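Local atomic coordinates of beta-lactamase inhibitory protein BLIP-I (Streptomyces exfoliatus, PDB entry 3GMV), a protein that inhibits beta-lactamases, probably those of class A, by binding to them. Residues S1-A5 with E6-Q10; Q10-F13 with G14-F17; V79-S82 with H83-T87; Q95-A99 with V100-S104. All blocks are in the same frame, centred on the assembly; numbering follows the deposited sequence.

Interaction 1 (S1-A5 with E6-Q10); sequences SGFSA and EKYEQ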
# COMPACT_ATOMS: atom_id res chain seq x y z
N SER A 1 -0.96 -21.51 -5.00
CA SER A 1 -0.17 -21.26 -6.24
C SER A 1 0.46 -19.86 -6.29
O SER A 1 1.55 -19.62 -5.75
CB SER A 1 -1.05 -21.49 -7.47
OG SER A 1 -0.43 -21.00 -8.65
N GLY A 2 -0.24 -18.95 -6.97
CA GLY A 2 0.31 -17.62 -7.28
C GLY A 2 0.21 -16.64 -6.13
O GLY A 2 -0.27 -16.97 -5.05
N PHE A 3 0.68 -15.42 -6.36
CA PHE A 3 0.61 -14.38 -5.34
C PHE A 3 -0.84 -14.01 -5.00
O PHE A 3 -1.73 -14.18 -5.84
CB PHE A 3 1.37 -13.16 -5.84
CG PHE A 3 1.55 -12.10 -4.78
CD1 PHE A 3 2.27 -12.38 -3.63
CD2 PHE A 3 1.02 -10.84 -4.95
CE1 PHE A 3 2.43 -11.39 -2.65
CE2 PHE A 3 1.17 -9.88 -3.99
CZ PHE A 3 1.87 -10.15 -2.85
N SER A 4 -1.07 -13.46 -3.81
CA SER A 4 -2.42 -13.15 -3.33
C SER A 4 -2.37 -12.19 -2.16
O SER A 4 -1.31 -12.03 -1.55
CB SER A 4 -3.11 -14.43 -2.83
OG SER A 4 -2.58 -14.88 -1.59
N ALA A 5 -3.49 -11.54 -1.85
CA ALA A 5 -3.57 -10.62 -0.70
C ALA A 5 -3.19 -11.36 0.58
O ALA A 5 -2.52 -10.82 1.46
CB ALA A 5 -5.00 -10.04 -0.58
N GLU A 6 -3.61 -12.63 0.67
CA GLU A 6 -3.24 -13.42 1.83
C GLU A 6 -1.72 -13.58 1.96
O GLU A 6 -1.19 -13.45 3.06
CB GLU A 6 -3.97 -14.79 1.84
CG GLU A 6 -5.48 -14.65 2.08
CD GLU A 6 -6.25 -14.00 0.90
OE1 GLU A 6 -5.86 -14.13 -0.28
OE2 GLU A 6 -7.29 -13.35 1.18
N LYS A 7 -1.03 -13.83 0.85
CA LYS A 7 0.44 -13.91 0.89
C LYS A 7 1.06 -12.57 1.31
O LYS A 7 2.01 -12.51 2.09
CB LYS A 7 1.01 -14.40 -0.46
CG LYS A 7 0.62 -15.89 -0.70
CD LYS A 7 0.89 -16.41 -2.08
CE LYS A 7 0.75 -17.93 -2.01
NZ LYS A 7 1.89 -18.55 -1.26
N TYR A 8 0.53 -11.49 0.75
CA TYR A 8 0.93 -10.12 1.14
C TYR A 8 0.88 -9.94 2.65
O TYR A 8 1.82 -9.41 3.24
CB TYR A 8 0.02 -9.09 0.45
CG TYR A 8 0.38 -7.61 0.63
CD1 TYR A 8 1.40 -7.02 -0.10
CD2 TYR A 8 -0.34 -6.80 1.51
CE1 TYR A 8 1.72 -5.64 0.06
CE2 TYR A 8 -0.06 -5.44 1.65
CZ TYR A 8 0.97 -4.88 0.93
OH TYR A 8 1.27 -3.52 1.07
N GLU A 9 -0.21 -10.35 3.28
CA GLU A 9 -0.36 -10.23 4.73
C GLU A 9 0.59 -11.13 5.53
O GLU A 9 0.98 -10.78 6.64
CB GLU A 9 -1.83 -10.45 5.14
CG GLU A 9 -2.77 -9.45 4.42
CD GLU A 9 -4.24 -9.92 4.36
OE1 GLU A 9 -4.58 -10.94 5.01
OE2 GLU A 9 -5.03 -9.28 3.65
N GLN A 10 0.93 -12.30 4.99
CA GLN A 10 1.84 -13.22 5.65
C GLN A 10 3.27 -12.65 5.66
O GLN A 10 4.08 -13.03 6.50
CB GLN A 10 1.84 -14.56 4.91
CG GLN A 10 0.56 -15.34 5.16
CD GLN A 10 0.30 -16.38 4.13
OE1 GLN A 10 1.21 -16.90 3.50
NE2 GLN A 10 -0.98 -16.71 3.94

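Interaction 2 (Q10-F13 with G14-F17); sequences QIQF and GMTF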
# COMPACT_ATOMS: atom_id res chain seq x y z
N GLN A 10 0.93 -12.30 4.99
CA GLN A 10 1.84 -13.22 5.65
C GLN A 10 3.27 -12.65 5.66
O GLN A 10 4.08 -13.03 6.50
CB GLN A 10 1.84 -14.56 4.91
CG GLN A 10 0.56 -15.34 5.16
CD GLN A 10 0.30 -16.38 4.13
OE1 GLN A 10 1.21 -16.90 3.50
NE2 GLN A 10 -0.98 -16.71 3.94
N ILE A 11 3.55 -11.78 4.69
CA ILE A 11 4.88 -11.15 4.53
C ILE A 11 4.99 -10.03 5.56
O ILE A 11 4.07 -9.21 5.67
CB ILE A 11 5.09 -10.65 3.09
CG1 ILE A 11 5.32 -11.88 2.20
CG2 ILE A 11 6.31 -9.72 2.99
CD1 ILE A 11 5.07 -11.65 0.69
N GLN A 12 6.09 -10.01 6.32
CA GLN A 12 6.22 -9.15 7.48
C GLN A 12 7.55 -8.42 7.52
O GLN A 12 8.58 -8.94 7.07
CB GLN A 12 6.08 -10.00 8.76
CG GLN A 12 4.61 -10.42 8.99
CD GLN A 12 4.45 -11.46 10.03
OE1 GLN A 12 4.09 -12.62 9.71
NE2 GLN A 12 4.69 -11.10 11.27
N PHE A 13 7.54 -7.23 8.10
CA PHE A 13 8.79 -6.46 8.15
C PHE A 13 9.88 -7.22 8.90
O PHE A 13 9.62 -7.91 9.92
CB PHE A 13 8.55 -5.08 8.76
CG PHE A 13 7.58 -4.26 7.94
CD1 PHE A 13 7.96 -3.76 6.69
CD2 PHE A 13 6.28 -4.08 8.38
CE1 PHE A 13 7.06 -3.06 5.91
CE2 PHE A 13 5.37 -3.37 7.59
CZ PHE A 13 5.76 -2.87 6.36
N GLY A 14 11.10 -7.12 8.36
CA GLY A 14 12.25 -7.82 8.92
C GLY A 14 12.55 -9.14 8.23
O GLY A 14 13.67 -9.68 8.35
N MET A 15 11.55 -9.72 7.54
CA MET A 15 11.81 -10.99 6.84
C MET A 15 12.93 -10.87 5.82
O MET A 15 13.15 -9.81 5.22
CB MET A 15 10.57 -11.55 6.14
CG MET A 15 9.51 -12.06 7.06
SD MET A 15 8.18 -12.78 6.12
CE MET A 15 7.27 -13.70 7.41
N THR A 16 13.62 -11.97 5.60
CA THR A 16 14.67 -11.95 4.58
C THR A 16 14.10 -11.96 3.16
O THR A 16 12.93 -12.30 2.92
CB THR A 16 15.62 -13.16 4.70
OG1 THR A 16 14.91 -14.36 4.36
CG2 THR A 16 16.21 -13.29 6.11
N PHE A 17 14.95 -11.59 2.20
CA PHE A 17 14.61 -11.73 0.80
C PHE A 17 14.10 -13.14 0.48
O PHE A 17 13.09 -13.30 -0.20
CB PHE A 17 15.87 -11.41 -0.06
CG PHE A 17 15.63 -11.49 -1.55
CD1 PHE A 17 15.65 -12.72 -2.20
CD2 PHE A 17 15.42 -10.33 -2.30
CE1 PHE A 17 15.42 -12.82 -3.56
CE2 PHE A 17 15.23 -10.41 -3.69
CZ PHE A 17 15.24 -11.64 -4.32

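Interaction 3 (V79-S82 with H83-T87); sequences VKLS and HYNRT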
# COMPACT_ATOMS: atom_id res chain seq x y z
N VAL A 79 -15.97 8.10 -0.92
CA VAL A 79 -15.34 9.37 -0.55
C VAL A 79 -15.75 10.49 -1.52
O VAL A 79 -15.92 10.25 -2.74
CB VAL A 79 -13.79 9.22 -0.45
CG1 VAL A 79 -13.18 8.84 -1.85
CG2 VAL A 79 -13.15 10.50 0.11
N LYS A 80 -15.96 11.69 -0.95
CA LYS A 80 -16.42 12.86 -1.68
C LYS A 80 -15.39 13.98 -1.57
O LYS A 80 -14.59 14.00 -0.63
CB LYS A 80 -17.73 13.39 -1.03
CG LYS A 80 -18.90 12.42 -1.09
CD LYS A 80 -19.27 11.99 -2.52
CE LYS A 80 -20.33 10.87 -2.48
NZ LYS A 80 -20.47 10.30 -3.85
N LEU A 81 -15.43 14.92 -2.51
CA LEU A 81 -14.58 16.10 -2.41
C LEU A 81 -14.84 16.84 -1.11
O LEU A 81 -13.93 17.38 -0.50
CB LEU A 81 -14.76 17.02 -3.63
CG LEU A 81 -13.80 18.19 -3.73
CD1 LEU A 81 -12.33 17.71 -3.67
CD2 LEU A 81 -14.12 18.91 -5.03
N SER A 82 -16.08 16.84 -0.64
CA SER A 82 -16.40 17.49 0.64
C SER A 82 -15.53 16.91 1.78
O SER A 82 -14.98 17.65 2.62
CB SER A 82 -17.88 17.25 0.95
OG SER A 82 -18.28 17.93 2.14
N HIS A 83 -15.42 15.59 1.83
CA HIS A 83 -14.60 14.95 2.86
C HIS A 83 -13.15 15.40 2.70
O HIS A 83 -12.46 15.74 3.68
CB HIS A 83 -14.55 13.44 2.73
CG HIS A 83 -15.86 12.74 2.89
ND1 HIS A 83 -16.40 11.96 1.89
CD2 HIS A 83 -16.67 12.60 3.96
CE1 HIS A 83 -17.51 11.39 2.33
NE2 HIS A 83 -17.69 11.76 3.58
N TYR A 84 -12.66 15.30 1.47
CA TYR A 84 -11.27 15.62 1.17
C TYR A 84 -10.92 17.05 1.61
O TYR A 84 -9.84 17.30 2.18
CB TYR A 84 -11.00 15.43 -0.35
CG TYR A 84 -9.55 15.75 -0.68
CD1 TYR A 84 -8.56 14.79 -0.49
CD2 TYR A 84 -9.19 16.99 -1.17
CE1 TYR A 84 -7.24 15.06 -0.78
CE2 TYR A 84 -7.88 17.28 -1.46
CZ TYR A 84 -6.91 16.33 -1.25
OH TYR A 84 -5.61 16.63 -1.53
N ASN A 85 -11.85 17.97 1.37
CA ASN A 85 -11.66 19.39 1.72
C ASN A 85 -11.60 19.65 3.21
O ASN A 85 -11.23 20.76 3.63
CB ASN A 85 -12.76 20.25 1.10
CG ASN A 85 -12.55 20.45 -0.38
OD1 ASN A 85 -11.44 20.25 -0.88
ND2 ASN A 85 -13.61 20.86 -1.09
N ARG A 86 -11.91 18.64 4.01
CA ARG A 86 -11.78 18.76 5.45
C ARG A 86 -10.60 17.95 5.99
O ARG A 86 -10.54 17.62 7.19
CB ARG A 86 -13.10 18.44 6.17
CG ARG A 86 -14.17 19.49 5.88
CD ARG A 86 -15.49 19.20 6.68
NE ARG A 86 -16.15 17.99 6.17
CZ ARG A 86 -16.97 17.94 5.12
NH1 ARG A 86 -17.26 19.05 4.45
NH2 ARG A 86 -17.50 16.77 4.74
N THR A 87 -9.63 17.68 5.12
CA THR A 87 -8.37 17.13 5.55
C THR A 87 -7.30 18.19 5.32
O THR A 87 -7.46 19.12 4.49
CB THR A 87 -7.99 15.83 4.80
OG1 THR A 87 -7.87 16.10 3.39
CG2 THR A 87 -9.09 14.77 5.00

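Interaction 4 (Q95-A99 with V100-S104); sequences QLWAA and VPKDS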
# COMPACT_ATOMS: atom_id res chain seq x y z
N GLN A 95 -8.30 12.41 13.50
CA GLN A 95 -8.96 13.46 12.74
C GLN A 95 -9.25 13.02 11.29
O GLN A 95 -10.33 13.28 10.77
CB GLN A 95 -8.15 14.76 12.79
CG GLN A 95 -8.08 15.32 14.26
CD GLN A 95 -7.09 16.44 14.42
OE1 GLN A 95 -5.98 16.41 13.87
NE2 GLN A 95 -7.46 17.42 15.25
N LEU A 96 -8.28 12.37 10.65
CA LEU A 96 -8.47 11.90 9.28
C LEU A 96 -9.70 10.98 9.18
O LEU A 96 -10.54 11.19 8.33
CB LEU A 96 -7.21 11.19 8.78
CG LEU A 96 -7.36 10.57 7.39
CD1 LEU A 96 -7.63 11.69 6.30
CD2 LEU A 96 -6.16 9.71 7.02
N TRP A 97 -9.81 9.97 10.03
CA TRP A 97 -10.91 9.04 9.91
C TRP A 97 -12.23 9.60 10.48
O TRP A 97 -13.27 9.01 10.28
CB TRP A 97 -10.54 7.67 10.48
CG TRP A 97 -9.32 7.04 9.82
CD1 TRP A 97 -8.23 6.51 10.45
CD2 TRP A 97 -9.07 6.93 8.41
NE1 TRP A 97 -7.31 6.06 9.52
CE2 TRP A 97 -7.81 6.31 8.26
CE3 TRP A 97 -9.79 7.27 7.27
CZ2 TRP A 97 -7.26 6.04 7.02
CZ3 TRP A 97 -9.24 7.01 6.02
CH2 TRP A 97 -7.99 6.40 5.91
N ALA A 98 -12.17 10.75 11.16
CA ALA A 98 -13.40 11.47 11.52
C ALA A 98 -13.88 12.29 10.34
O ALA A 98 -15.08 12.57 10.24
CB ALA A 98 -13.16 12.39 12.76
N ALA A 99 -12.97 12.67 9.44
CA ALA A 99 -13.33 13.45 8.22
C ALA A 99 -13.68 12.58 7.02
O ALA A 99 -14.55 12.93 6.21
CB ALA A 99 -12.20 14.40 7.83
N VAL A 100 -13.02 11.43 6.89
CA VAL A 100 -13.13 10.60 5.70
C VAL A 100 -13.62 9.23 6.13
O VAL A 100 -13.13 8.71 7.14
CB VAL A 100 -11.71 10.41 5.04
CG1 VAL A 100 -11.76 9.41 3.88
CG2 VAL A 100 -11.15 11.74 4.52
N PRO A 101 -14.55 8.63 5.39
CA PRO A 101 -14.99 7.28 5.85
C PRO A 101 -13.94 6.19 5.53
O PRO A 101 -13.67 5.89 4.34
CB PRO A 101 -16.31 7.06 5.10
CG PRO A 101 -16.22 7.95 3.87
CD PRO A 101 -15.34 9.14 4.26
N LYS A 102 -13.34 5.62 6.58
CA LYS A 102 -12.29 4.65 6.38
C LYS A 102 -12.74 3.44 5.56
O LYS A 102 -11.92 2.80 4.88
CB LYS A 102 -11.67 4.20 7.72
CG LYS A 102 -10.31 3.57 7.54
CD LYS A 102 -9.63 3.30 8.88
CE LYS A 102 -8.76 2.05 8.81
NZ LYS A 102 -7.46 2.34 8.22
N ASP A 103 -14.03 3.11 5.60
CA ASP A 103 -14.51 1.99 4.79
C ASP A 103 -14.42 2.32 3.30
O ASP A 103 -14.63 1.44 2.45
CB ASP A 103 -15.97 1.61 5.12
CG ASP A 103 -16.10 0.82 6.41
OD1 ASP A 103 -15.09 0.32 6.94
OD2 ASP A 103 -17.25 0.69 6.89
N SER A 104 -14.13 3.59 2.95
CA SER A 104 -13.94 3.93 1.53
C SER A 104 -12.51 3.74 1.08
O SER A 104 -12.19 4.16 -0.03
CB SER A 104 -14.36 5.38 1.24
OG SER A 104 -14.37 5.65 -0.15
O HOH W 1 -13.92 6.38 9.34

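Interaction 1 (S1-A5 with E6-Q10)
With chi1 at 73°, Ser4 turns its OG back over its own main chain to meet the amide of Lys7, and Phe3, whose CG lies opposite its backbone N (chi1 -171°), sends its ring out alongside the first turn of the helix. Ser4 OG accepts from Lys7 N at 3.1 Å, N-H...O angle 161°. This is the N-cap of helix 5-10: the serine hydroxyl takes up an amide that has no carbonyl of a preceding turn to bond to. The regular ladder starts at once behind it, Tyr8 N to Ser4 O at 3.0 Å with the donor in the carbonyl plane, and Glu9 N to Ala5 O, also at 3.0 Å. The Phe3 ring leans obliquely on this turn, CZ touching Tyr8 CB at 3.9 Å and CD1 near Lys7 CB. Lys7 runs the other way, past Phe3 and back along the incoming chain, and its CD lies 3.2 Å from Gly2 O. The chain bends at its last torsion, and NZ is taken by Ile23 O at the end of helix 17-24. Lys66 of strand 63-69 makes a cation-pi contact with the Tyr8 ring, and Glu9 OE2 bonds to Tyr72 OH.

Interaction 2 (Q10-F13 with G14-F17)
A type II beta turn from Gln12 to Met15 reverses the chain between helix 5-10 and helix 17-24, closed by Met15 N donating to Gln12 O at 3.1 Å with an N-H...O angle of 162°. Gly14 takes the third position with phi 96°, a conformation in which any CB would collide with Phe13 O. The Met15 side chain folds back over the segment 10-13. Its CG stands anti to its own carbonyl carbon (chi1 -70°) and the rest of the chain is extended, which lays CB and CG along Gln12 O, CG at 3.3 Å. Further out, SD receives a weak hydrogen bond from Gln12 N, 3.5 Å away, and CE ends 3.4 Å from Gln10 O, close to the last turn of helix 5-10. The thioether thus spans the chain ahead of the turn, meeting main-chain atoms more than side chains. Thr16 caps the next helix through OG1, which accepts from Glu19 N. Met15 also packs on Val20 and Ile23 of helix 17-24, Gly14 and Met15 make backbone hydrogen bonds with Leu63 of strand 63-69, and the Phe13 ring meets Tyr112 edge-to-face.

Interaction 3 (V79-S82 with H83-T87)
Lys80 N donates to His83 ND1 at 2.9 Å, the amide lying close to the imidazole plane at the ring edge. The bond folds His83 back over the start of helix 81-84, a single short turn with Lys80 at its N-cap position; since ND1 accepts here, it carries no proton in this bond. The imidazole is also flanked by the Lys80 side chain, CB at 3.5 Å from ND1. The helical bonds follow, Tyr84 N to Lys80 O and Asn85 N to Leu81 O. Leu81 CD1 touches Tyr84 CD2 at 4.1 Å, and both residues pack against Gln152 of strand 146-153 and Leu155 beyond it. A type I beta turn runs from Tyr84 to Thr87. Tyr84 O accepts twice there, from Thr87 N at 3.0 Å and from Thr87 OG1 at 2.6 Å, and Arg150 reaches both Tyr84 O and Thr87 OG1 from the same strand. At the outer surface, Arg86 bends at chi3 (-69°) to bring its guanidinium back beside Ser82. Arg86 NH1 and NH2 converge end-on upon Ser82 OG, at 2.8 and 3.0 Å, while Ser82 O sits over the centre of the guanidinium face, 3.1 Å above its plane.

Interaction 4 (Q95-A99 with V100-S104)
Over one face of the Trp97 indole, the aliphatic chain of Lys102 makes a CH-pi contact. Lys102 CD stands 3.5 Å from the centroid of the Trp97 five-membered ring, only 8° off the ring normal, and Lys102 CB lies 3.6 Å from Trp97 CE3. Lys102 leaves its backbone with CG opposite the N (chi1 -161°), which carries the aliphatic part along the indole from the six-membered ring to the five-membered one. The opposite face of the indole receives Leu96 CD2 near its rim, and Trp97 NE1 donates to Glu93 OE2 in the preceding turn. Among apolar contacts, Leu96 and Val100 lie side by side, CD1 to CG2 at 3.9 Å, and Val100 CG1 approaches Trp97 CZ3. The polar contacts belong to the C-terminal end of helix 93-99. Val100 N gives a last helical bond to Leu96 O at 2.9 Å, although Val100 has already left helical angles. A water then bridges the chain's change of direction, donating to Trp97 O at 2.9 Å and accepting from Lys102 N at the same distance. Val100 O comes to the indole edge, 3.6 Å from Trp97 CE3. Leu96 and Val100 both pack on Phe140 of strand 137-143, Trp97 and Val100 touch Cys105 at the start of strand 105-111, and the indole meets Tyr125 of strand 122-128 edge-to-face.

In chain order, interaction 2 begins on Gln10, where interaction 1 ends, and the contacts form two neighbouring pairs, one beside strand 63-69 in the middle of the sheet order, the other beside strands 105-111, 137-143 and 146-153. Interactions 1 and 2 have centres 13 Å apart and touch through Phe3 and Ile11, building helix 5-10 and its connection to helix 17-24. Interactions 3 and 4 have centres 9 Å apart, on helices 81-84 and 93-99, and meet where His83 packs on Ala99 and Pro101 and Thr87 on Leu96. Interactions 2 and 3, with centres about 35 Å apart, lie on opposite sides of the chain's centre. The helices therefore form two clusters, consistent with a two-layer alpha/beta sandwich.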